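Local coordinates for NADP-dependent alcohol dehydrogenase (Entamoeba histolytica, PDB 2OUI), which catalyses the NADP-dependent interconversion of alcohols with their aldehydes or ketones, as a tetrameric zinc-containing dehydrogenase, at residues K73-K76 / V77-V81; L135-R138 / D139-P142; E143-V146 / M147-D150; S307-T311 / G312-T316. The protein carries 1 engineered substitution. All blocks are in the same frame, centred on the assembly; numbering follows the deposited sequence. Where two conformers were deposited one is given.

Interaction 1 of 4, residues K73-K76 / V77-V81; sequences KRLK and VGDKV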
loop_
_atom_site.group_PDB
_atom_site.type_symbol
_atom_site.label_atom_id
_atom_site.label_comp_id
_atom_site.label_asym_id
_atom_site.label_seq_id
_atom_site.Cartn_x
_atom_site.Cartn_y
_atom_site.Cartn_z
ATOM N N LYS A 73 30.142 -7.923 14.030
ATOM C CA LYS A 73 30.702 -8.700 12.911
ATOM C C LYS A 73 31.046 -7.875 11.669
ATOM O O LYS A 73 31.844 -8.323 10.848
ATOM C CB LYS A 73 29.722 -9.809 12.482
ATOM C CG LYS A 73 29.476 -10.881 13.522
ATOM C CD LYS A 73 28.195 -11.642 13.204
ATOM C CE LYS A 73 27.981 -12.783 14.189
ATOM N NZ LYS A 73 26.745 -13.561 13.857
ATOM N N ARG A 74 30.434 -6.694 11.522
ATOM C CA ARG A 74 30.502 -5.960 10.263
ATOM C C ARG A 74 31.463 -4.771 10.359
ATOM O O ARG A 74 31.809 -4.144 9.339
ATOM C CB ARG A 74 29.105 -5.462 9.846
ATOM C CG ARG A 74 28.035 -6.539 9.683
ATOM C CD ARG A 74 26.736 -5.929 9.123
ATOM N NE ARG A 74 26.915 -5.456 7.758
ATOM C CZ ARG A 74 26.755 -6.211 6.671
ATOM N NH1 ARG A 74 26.391 -7.481 6.778
ATOM N NH2 ARG A 74 26.944 -5.686 5.466
ATOM N N LEU A 75 31.885 -4.465 11.579
ATOM C CA LEU A 75 32.619 -3.231 11.849
ATOM C C LEU A 75 33.884 -3.520 12.593
ATOM O O LEU A 75 33.964 -4.481 13.358
ATOM C CB LEU A 75 31.775 -2.303 12.718
ATOM C CG LEU A 75 30.448 -1.888 12.095
ATOM C CD1 LEU A 75 29.561 -1.311 13.197
ATOM C CD2 LEU A 75 30.682 -0.879 10.954
ATOM N N LYS A 76 34.879 -2.675 12.393
ATOM C CA LYS A 76 36.095 -2.816 13.166
ATOM C C LYS A 76 36.607 -1.453 13.644
ATOM O O LYS A 76 36.278 -0.413 13.052
ATOM C CB LYS A 76 37.151 -3.586 12.362
ATOM C CG LYS A 76 37.471 -2.993 11.008
ATOM C CD LYS A 76 38.279 -3.973 10.132
ATOM C CE LYS A 76 38.991 -3.246 8.967
ATOM N NZ LYS A 76 38.053 -2.573 8.002
ATOM N N VAL A 77 37.380 -1.463 14.723
ATOM C CA VAL A 77 38.033 -0.254 15.221
ATOM C C VAL A 77 38.769 0.439 14.064
ATOM O O VAL A 77 39.504 -0.215 13.305
ATOM C CB VAL A 77 39.011 -0.569 16.367
ATOM C CG1 VAL A 77 39.890 0.647 16.710
ATOM C CG2 VAL A 77 38.246 -1.051 17.598
ATOM N N GLY A 78 38.585 1.756 13.933
ATOM C CA GLY A 78 39.171 2.494 12.811
ATOM C C GLY A 78 38.213 2.810 11.663
ATOM O O GLY A 78 38.429 3.785 10.928
ATOM N N ASP A 79 37.154 2.013 11.503
ATOM C CA ASP A 79 36.170 2.233 10.439
ATOM C C ASP A 79 35.459 3.582 10.561
ATOM O O ASP A 79 35.116 4.005 11.657
ATOM C CB ASP A 79 35.076 1.159 10.446
ATOM C CG ASP A 79 35.532 -0.167 9.852
ATOM O OD1 ASP A 79 36.611 -0.229 9.217
ATOM O OD2 ASP A 79 34.793 -1.161 10.027
ATOM N N LYS A 80 35.230 4.229 9.425
ATOM C CA LYS A 80 34.562 5.518 9.396
ATOM C C LYS A 80 33.107 5.275 8.999
ATOM O O LYS A 80 32.825 4.523 8.065
ATOM C CB LYS A 80 35.283 6.476 8.450
ATOM C CG LYS A 80 36.713 6.768 8.927
ATOM C CD LYS A 80 37.440 7.772 8.056
ATOM C CE LYS A 80 38.902 7.836 8.503
ATOM N NZ LYS A 80 39.761 8.600 7.567
ATOM N N VAL A 81 32.180 5.894 9.730
ATOM C CA VAL A 81 30.763 5.527 9.620
ATOM C C VAL A 81 29.869 6.756 9.580
ATOM O O VAL A 81 30.223 7.817 10.127
ATOM C CB VAL A 81 30.282 4.648 10.816
ATOM C CG1 VAL A 81 30.893 3.244 10.757
ATOM C CG2 VAL A 81 30.642 5.305 12.179
HETATM O O HOH W 1 34.525 -3.249 8.149
#

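Interaction 2 of 4, residues L135-R138 / D139-P142; sequences LLPR and DIKP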
loop_
_atom_site.group_PDB
_atom_site.type_symbol
_atom_site.label_atom_id
_atom_site.label_comp_id
_atom_site.label_asym_id
_atom_site.label_seq_id
_atom_site.Cartn_x
_atom_site.Cartn_y
_atom_site.Cartn_z
ATOM N N LEU A 135 28.948 2.117 6.719
ATOM C CA LEU A 135 30.295 2.585 6.369
ATOM C C LEU A 135 30.246 3.849 5.499
ATOM O O LEU A 135 29.404 3.948 4.610
ATOM C CB LEU A 135 31.096 1.467 5.670
ATOM C CG LEU A 135 31.465 0.230 6.517
ATOM C CD1 LEU A 135 32.202 -0.790 5.648
ATOM C CD2 LEU A 135 32.282 0.580 7.780
ATOM N N LEU A 136 31.137 4.816 5.760
ATOM C CA LEU A 136 31.239 6.039 4.956
ATOM C C LEU A 136 31.841 5.712 3.583
ATOM O O LEU A 136 32.983 5.275 3.518
ATOM C CB LEU A 136 32.112 7.080 5.668
ATOM C CG LEU A 136 32.377 8.422 4.950
ATOM C CD1 LEU A 136 31.102 9.244 4.724
ATOM C CD2 LEU A 136 33.439 9.242 5.696
ATOM N N PRO A 137 31.078 5.905 2.493
ATOM C CA PRO A 137 31.656 5.648 1.165
ATOM C C PRO A 137 32.853 6.565 0.891
ATOM O O PRO A 137 32.831 7.742 1.272
ATOM C CB PRO A 137 30.501 5.966 0.220
ATOM C CG PRO A 137 29.256 5.749 1.086
ATOM C CD PRO A 137 29.669 6.322 2.403
ATOM N N ARG A 138 33.877 6.029 0.234
ATOM C CA ARG A 138 35.112 6.776 -0.008
ATOM C C ARG A 138 34.899 8.057 -0.847
ATOM O O ARG A 138 35.689 8.996 -0.748
ATOM C CB ARG A 138 36.189 5.862 -0.612
ATOM C CG ARG A 138 36.721 4.793 0.369
ATOM C CD ARG A 138 37.927 3.989 -0.186
ATOM N NE ARG A 138 38.058 2.676 0.468
ATOM C CZ ARG A 138 38.970 2.360 1.394
ATOM N NH1 ARG A 138 39.873 3.250 1.794
ATOM N NH2 ARG A 138 38.986 1.140 1.922
ATOM N N ASP A 139 33.810 8.114 -1.624
ATOM C CA ASP A 139 33.544 9.256 -2.507
ATOM C C ASP A 139 32.586 10.307 -1.897
ATOM O O ASP A 139 32.061 11.180 -2.620
ATOM C CB ASP A 139 33.043 8.757 -3.879
ATOM C CG ASP A 139 31.650 8.105 -3.816
ATOM O OD1 ASP A 139 31.161 7.729 -2.726
ATOM O OD2 ASP A 139 31.028 7.976 -4.885
ATOM N N ILE A 140 32.348 10.231 -0.582
ATOM C CA ILE A 140 31.507 11.236 0.085
ATOM C C ILE A 140 32.302 11.952 1.178
ATOM O O ILE A 140 32.893 11.307 2.042
ATOM C CB ILE A 140 30.202 10.646 0.682
ATOM C CG1 ILE A 140 29.412 9.873 -0.387
ATOM C CG2 ILE A 140 29.339 11.766 1.271
ATOM C CD1 ILE A 140 28.045 9.349 0.075
ATOM N N LYS A 141 32.307 13.285 1.137
ATOM C CA LYS A 141 33.008 14.068 2.158
ATOM C C LYS A 141 32.284 13.939 3.492
ATOM O O LYS A 141 31.040 13.953 3.538
ATOM C CB LYS A 141 33.090 15.539 1.743
ATOM C CG LYS A 141 33.972 15.746 0.523
ATOM C CD LYS A 141 33.450 16.852 -0.362
ATOM C CE LYS A 141 34.171 18.151 -0.130
ATOM N NZ LYS A 141 33.859 19.063 -1.258
ATOM N N PRO A 142 33.038 13.810 4.587
ATOM C CA PRO A 142 32.344 13.726 5.879
ATOM C C PRO A 142 31.270 14.804 6.074
ATOM O O PRO A 142 30.185 14.508 6.578
ATOM C CB PRO A 142 33.480 13.871 6.900
ATOM C CG PRO A 142 34.715 13.395 6.161
ATOM C CD PRO A 142 34.511 13.716 4.708
HETATM O O HOH W 2 35.021 9.739 2.355
#

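Interaction 3 of 4, residues E143-V146 / M147-D150; sequences EDAV and MLSD. With ZN (zinc ion), chain E.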
loop_
_atom_site.group_PDB
_atom_site.type_symbol
_atom_site.label_atom_id
_atom_site.label_comp_id
_atom_site.label_asym_id
_atom_site.label_seq_id
_atom_site.Cartn_x
_atom_site.Cartn_y
_atom_site.Cartn_z
ATOM N N GLU A 143 31.559 16.037 5.662
ATOM C CA GLU A 143 30.638 17.151 5.877
ATOM C C GLU A 143 29.363 16.974 5.059
ATOM O O GLU A 143 28.258 17.271 5.536
ATOM C CB GLU A 143 31.315 18.482 5.545
ATOM C CG GLU A 143 32.511 18.787 6.427
ATOM C CD GLU A 143 33.873 18.330 5.853
ATOM O OE1 GLU A 143 33.932 17.345 5.070
ATOM O OE2 GLU A 143 34.898 18.961 6.221
ATOM N N ASP A 144 29.492 16.454 3.842
ATOM C CA ASP A 144 28.294 16.147 3.046
ATOM C C ASP A 144 27.530 14.954 3.619
ATOM O O ASP A 144 26.292 14.913 3.591
ATOM C CB ASP A 144 28.664 15.869 1.584
ATOM C CG ASP A 144 29.160 17.106 0.852
ATOM O OD1 ASP A 144 29.117 18.224 1.425
ATOM O OD2 ASP A 144 29.598 16.946 -0.314
ATOM N N ALA A 145 28.265 13.967 4.132
ATOM C CA ALA A 145 27.622 12.764 4.667
ATOM C C ALA A 145 26.848 13.018 5.961
ATOM O O ALA A 145 25.875 12.306 6.241
ATOM C CB ALA A 145 28.649 11.661 4.876
ATOM N N VAL A 146 27.281 14.000 6.764
ATOM C CA VAL A 146 26.602 14.263 8.046
ATOM C C VAL A 146 25.170 14.784 7.836
ATOM O O VAL A 146 24.308 14.695 8.737
ATOM C CB VAL A 146 27.422 15.175 8.996
ATOM C CG1 VAL A 146 27.431 16.620 8.512
ATOM C CG2 VAL A 146 26.886 15.054 10.415
ATOM N N MET A 147 24.913 15.301 6.633
ATOM C CA MET A 147 23.549 15.722 6.264
ATOM C C MET A 147 22.605 14.547 6.079
ATOM O O MET A 147 21.385 14.723 6.137
ATOM C CB MET A 147 23.571 16.552 4.975
ATOM C CG MET A 147 24.412 17.832 5.048
ATOM S SD MET A 147 23.826 19.033 6.259
ATOM C CE MET A 147 24.941 18.785 7.621
ATOM N N LEU A 148 23.157 13.359 5.841
ATOM C CA LEU A 148 22.356 12.115 5.756
ATOM C C LEU A 148 21.689 11.694 7.074
ATOM O O LEU A 148 20.623 11.115 7.061
ATOM C CB LEU A 148 23.216 10.954 5.216
ATOM C CG LEU A 148 23.743 11.075 3.783
ATOM C CD1 LEU A 148 24.821 10.042 3.499
ATOM C CD2 LEU A 148 22.581 10.981 2.758
ATOM N N SER A 149 22.317 11.999 8.211
ATOM C CA SER A 149 21.941 11.454 9.517
ATOM C C SER A 149 20.516 11.812 9.902
ATOM O O SER A 149 19.818 10.999 10.499
ATOM C CB SER A 149 22.867 12.044 10.597
ATOM O OG SER A 149 24.215 11.696 10.319
ATOM N N ASP A 150 20.120 13.027 9.526
ATOM C CA ASP A 150 18.870 13.636 9.973
ATOM C C ASP A 150 18.274 14.464 8.831
ATOM O O ASP A 150 17.112 14.267 8.498
ATOM C CB ASP A 150 19.150 14.477 11.225
ATOM C CG ASP A 150 17.889 14.994 11.927
ATOM O OD1 ASP A 150 16.752 14.585 11.562
ATOM O OD2 ASP A 150 18.061 15.837 12.849
HETATM ZN ZN ZN E . 17.440 16.773 14.332
HETATM O O HOH W 3 21.779 15.511 9.291
#

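Interaction 4 of 4, residues S307-T311 / G312-T316; sequences SLIST and GKLDT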
loop_
_atom_site.group_PDB
_atom_site.type_symbol
_atom_site.label_atom_id
_atom_site.label_comp_id
_atom_site.label_asym_id
_atom_site.label_seq_id
_atom_site.Cartn_x
_atom_site.Cartn_y
_atom_site.Cartn_z
ATOM N N SER A 307 23.721 6.402 -1.447
ATOM C CA SER A 307 23.931 6.015 -2.844
ATOM C C SER A 307 23.472 7.132 -3.784
ATOM O O SER A 307 23.977 7.249 -4.888
ATOM C CB SER A 307 23.243 4.693 -3.177
ATOM O OG SER A 307 21.853 4.898 -3.311
ATOM N N LEU A 308 22.520 7.970 -3.343
ATOM C CA LEU A 308 22.112 9.121 -4.168
ATOM C C LEU A 308 23.231 10.145 -4.284
ATOM O O LEU A 308 23.352 10.812 -5.310
ATOM C CB LEU A 308 20.867 9.805 -3.602
ATOM C CG LEU A 308 19.601 8.935 -3.697
ATOM C CD1 LEU A 308 18.379 9.623 -3.101
ATOM C CD2 LEU A 308 19.352 8.595 -5.158
ATOM N N ILE A 309 24.025 10.286 -3.220
ATOM C CA ILE A 309 25.171 11.192 -3.255
ATOM C C ILE A 309 26.270 10.603 -4.143
ATOM O O ILE A 309 26.786 11.280 -5.031
ATOM C CB ILE A 309 25.718 11.525 -1.848
ATOM C CG1 ILE A 309 24.637 12.189 -0.976
ATOM C CG2 ILE A 309 26.929 12.464 -1.953
ATOM C CD1 ILE A 309 25.134 12.535 0.442
ATOM N N SER A 310 26.573 9.325 -3.946
ATOM C CA SER A 310 27.659 8.647 -4.674
ATOM C C SER A 310 27.434 8.568 -6.164
ATOM O O SER A 310 28.391 8.590 -6.929
ATOM C CB SER A 310 27.861 7.235 -4.126
ATOM O OG SER A 310 28.344 7.285 -2.795
ATOM N N THR A 311 26.170 8.475 -6.579
ATOM C CA THR A 311 25.834 8.417 -7.999
ATOM C C THR A 311 25.650 9.805 -8.632
ATOM O O THR A 311 25.353 9.898 -9.822
ATOM C CB THR A 311 24.523 7.592 -8.258
ATOM O OG1 THR A 311 23.463 8.132 -7.468
ATOM C CG2 THR A 311 24.709 6.110 -7.877
ATOM N N GLY A 312 25.809 10.874 -7.847
ATOM C CA GLY A 312 25.762 12.247 -8.384
ATOM C C GLY A 312 24.352 12.786 -8.539
ATOM O O GLY A 312 24.119 13.763 -9.259
ATOM N N LYS A 313 23.416 12.136 -7.858
ATOM C CA LYS A 313 21.983 12.458 -7.940
ATOM C C LYS A 313 21.445 13.266 -6.760
ATOM O O LYS A 313 20.257 13.620 -6.723
ATOM C CB LYS A 313 21.188 11.157 -8.086
ATOM C CG LYS A 313 21.574 10.384 -9.330
ATOM C CD LYS A 313 20.659 9.202 -9.558
ATOM C CE LYS A 313 20.992 8.572 -10.887
ATOM N NZ LYS A 313 20.027 7.454 -11.209
ATOM N N LEU A 314 22.296 13.551 -5.790
ATOM C CA LEU A 314 21.922 14.402 -4.656
ATOM C C LEU A 314 23.153 15.144 -4.158
ATOM O O LEU A 314 24.163 14.516 -3.875
ATOM C CB LEU A 314 21.345 13.573 -3.506
ATOM C CG LEU A 314 20.943 14.335 -2.227
ATOM C CD1 LEU A 314 19.801 15.347 -2.493
ATOM C CD2 LEU A 314 20.526 13.366 -1.106
ATOM N N ASP A 315 23.055 16.470 -4.053
ATOM C CA ASP A 315 24.156 17.303 -3.590
ATOM C C ASP A 315 23.739 17.961 -2.285
ATOM O O ASP A 315 22.903 18.872 -2.279
ATOM C CB ASP A 315 24.523 18.336 -4.665
ATOM C CG ASP A 315 25.550 19.361 -4.188
ATOM O OD1 ASP A 315 26.186 19.142 -3.138
ATOM O OD2 ASP A 315 25.716 20.391 -4.870
ATOM N N THR A 316 24.292 17.471 -1.180
ATOM C CA THR A 316 23.927 17.981 0.143
ATOM C C THR A 316 24.821 19.149 0.572
ATOM O O THR A 316 24.592 19.750 1.623
ATOM C CB THR A 316 24.027 16.886 1.233
ATOM O OG1 THR A 316 25.371 16.406 1.311
ATOM C CG2 THR A 316 23.120 15.725 0.934
HETATM O O HOH W 4 26.192 14.027 -5.622
#

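Interaction 1 of 4, residues K73-K76 / V77-V81
K76 and D79 end a type II beta turn that swings the chain by about 120° between 74-76 and 77-81. D79 N closes it on K76 O at 3.0 Å, and G78 takes the positive phi (101°) of the third position, where a side chain would press against the preceding carbonyl. The carboxylate of D79 then folds back across K76 and meets it with both oxygens. OD2 accepts K76 N at 2.8 Å, approached from well above the carboxylate plane, while OD1 offers its syn lone pair to K76 NZ in a 3.0 Å salt bridge. K76 reaches it because CG sits between its backbone N and carbonyl carbon (chi1 55°), over the carboxylate, and the chain bends at its last torsion to bring NZ back. The turn delivers the chain from the loop after strand 61-68 into strand 80-83, the antiparallel partner of 61-68 in the GroES-like domain. A water donates to D79 OD2 (2.8 Å) and to R74 O (3.1 Å), giving OD2 a second bond and fixing the carboxylate further. Beneath the turn the L75 and V81 side chains cross at about a right angle, L75 CD2 4.1 Å from V81 CG1, and both pack on L133.

Interaction 2 of 4, residues L135-R138 / D139-P142
P137 and I140 end a type I beta turn, closed by I140 N on P137 O at 3.1 Å, the donor standing 53° above the carbonyl plane. The turn is the joint between strand 134-135 and helix 142-145, for which K141 holds the N-cap position, so the chain passes from sheet to helix within a few residues. On one side of the turn the P137 ring and I140 lie obliquely together: I140 CD1 touches ring atom CG at 3.9 Å, and I140 CG1 lies 4.1 Å from CB. With CG1 placed anti to the carbonyl carbon (chi1 -54°), the I140 chain runs out alongside the proline and onto A306, I309 and S310 of helix 298-310. D139 OD1 comes up at the CB edge of the proline ring, 3.5 Å from P137 CB; the polar partner of that oxygen is S310 OG, which ties the turn to the end of the same helix. L136 comes from the other arm. Its CD1 methyl rests 3.8 Å from I140 O, and its CD2 loosely faces CG of P142, the first residue of the helix, at 4.4 Å. Both L136 and I140 also lie against A145. A water sits in the mouth of the turn between the carbonyl oxygens of P137 and I140, 2.7 Å from I140 O.

Interaction 3 of 4, residues E143-V146 / M147-D150
The zinc site lies at the far end of this contact, in which the short helix 142-145 gives way to the weakly bonded start of helix 148-161. The joint is a type I turn from A145 to L148: L148 N bonds to A145 O at 2.9 Å, from well above the carbonyl plane, and the L148 side chain lies over the same oxygen with CB at 3.2 Å. On either side of it the backbone is held by weak bonds, M147 N to D144 O and S149 N to V146 O. V146 O gains firmer support from a water that donates to it at 2.7 Å and accepts a weak bond from D150 N, bridging the wide turn at the helix start. M147 bends twice, at its second and third torsions, and doubles back so that CE presses obliquely on V146 CG1 at 3.4 Å, tighter than usual van der Waals contact; both side chains also pack on V348 of strand 346-350. S149 OG passes V146 O at 3.4 Å, but its hydrogen bond goes to V83 O, fastening the helix start to the neighbouring sheet strand. D150 points its CG anti to the backbone N (chi1 -171°) and puts OD2 1.9 Å from zinc, with OD1 at 3.6 Å, so a single oxygen binds. C37 and H59 are two of the three further ligands, as in the catalytic zinc site of related tetrameric NADP-dependent secondary alcohol dehydrogenases.

Interaction 4 of 4, residues S307-T311 / G312-T316
Two flat backbone carbonyls receive the turn at the end of helix 298-310. G312 N stands above the face of the I309 carbonyl, 61° out of its plane and 3.0 Å from I309 O. K313 N instead meets L308 O almost end-on at 2.9 Å. These two bonds, with the positive phi of G312 (83°), make a Schellman motif; just beyond it L314 CB packs on L308 CB at 3.8 Å. I309 turns its CA hydrogen onto L314 O (CA to O 3.5 Å), and a water donates to both I309 O and L314 O. T311 holds OG1 between its backbone N and carbonyl carbon (chi1 55°), which lets it bond back to S307 O at 2.8 Å, an oxygen that T311 N also uses. The K313 chain passes T311 obliquely, its CG 3.5 Å from T311 OG1; beyond it the extended chain carries NZ to the carbonyls of G192 and G211 of the second subunit. I309 CD1 meets T316 CG2 at 3.8 Å. L308 and L314 pack on F156 of helix 148-161, I309 and T316 on L148 and V152 of that helix, and the chain goes on to strand 320-325.

Interactions 1 to 4 follow one another along the chain without nesting; 2 runs straight into 3. Interaction 1 opens strand 80-83, which pairs with 134-135 leading into interaction 2: K80 O lies 2.9 Å from L136 N, and the centres are 13 Å apart. Interactions 2, 3 and 4 form a cluster, their centres 10 to 12 Å apart, around the end of helix 298-310. A145, I140, L148 and I309 link them through apolar contacts, with D139 to S310 and D144 to T316 as polar ties. The cluster thus joins the catalytic, GroES-like part to a helix following the Rossmann-type sheet, with the zinc ligand D150 at its inner end and the centre of interaction 1 about 23 Å from that of interaction 4.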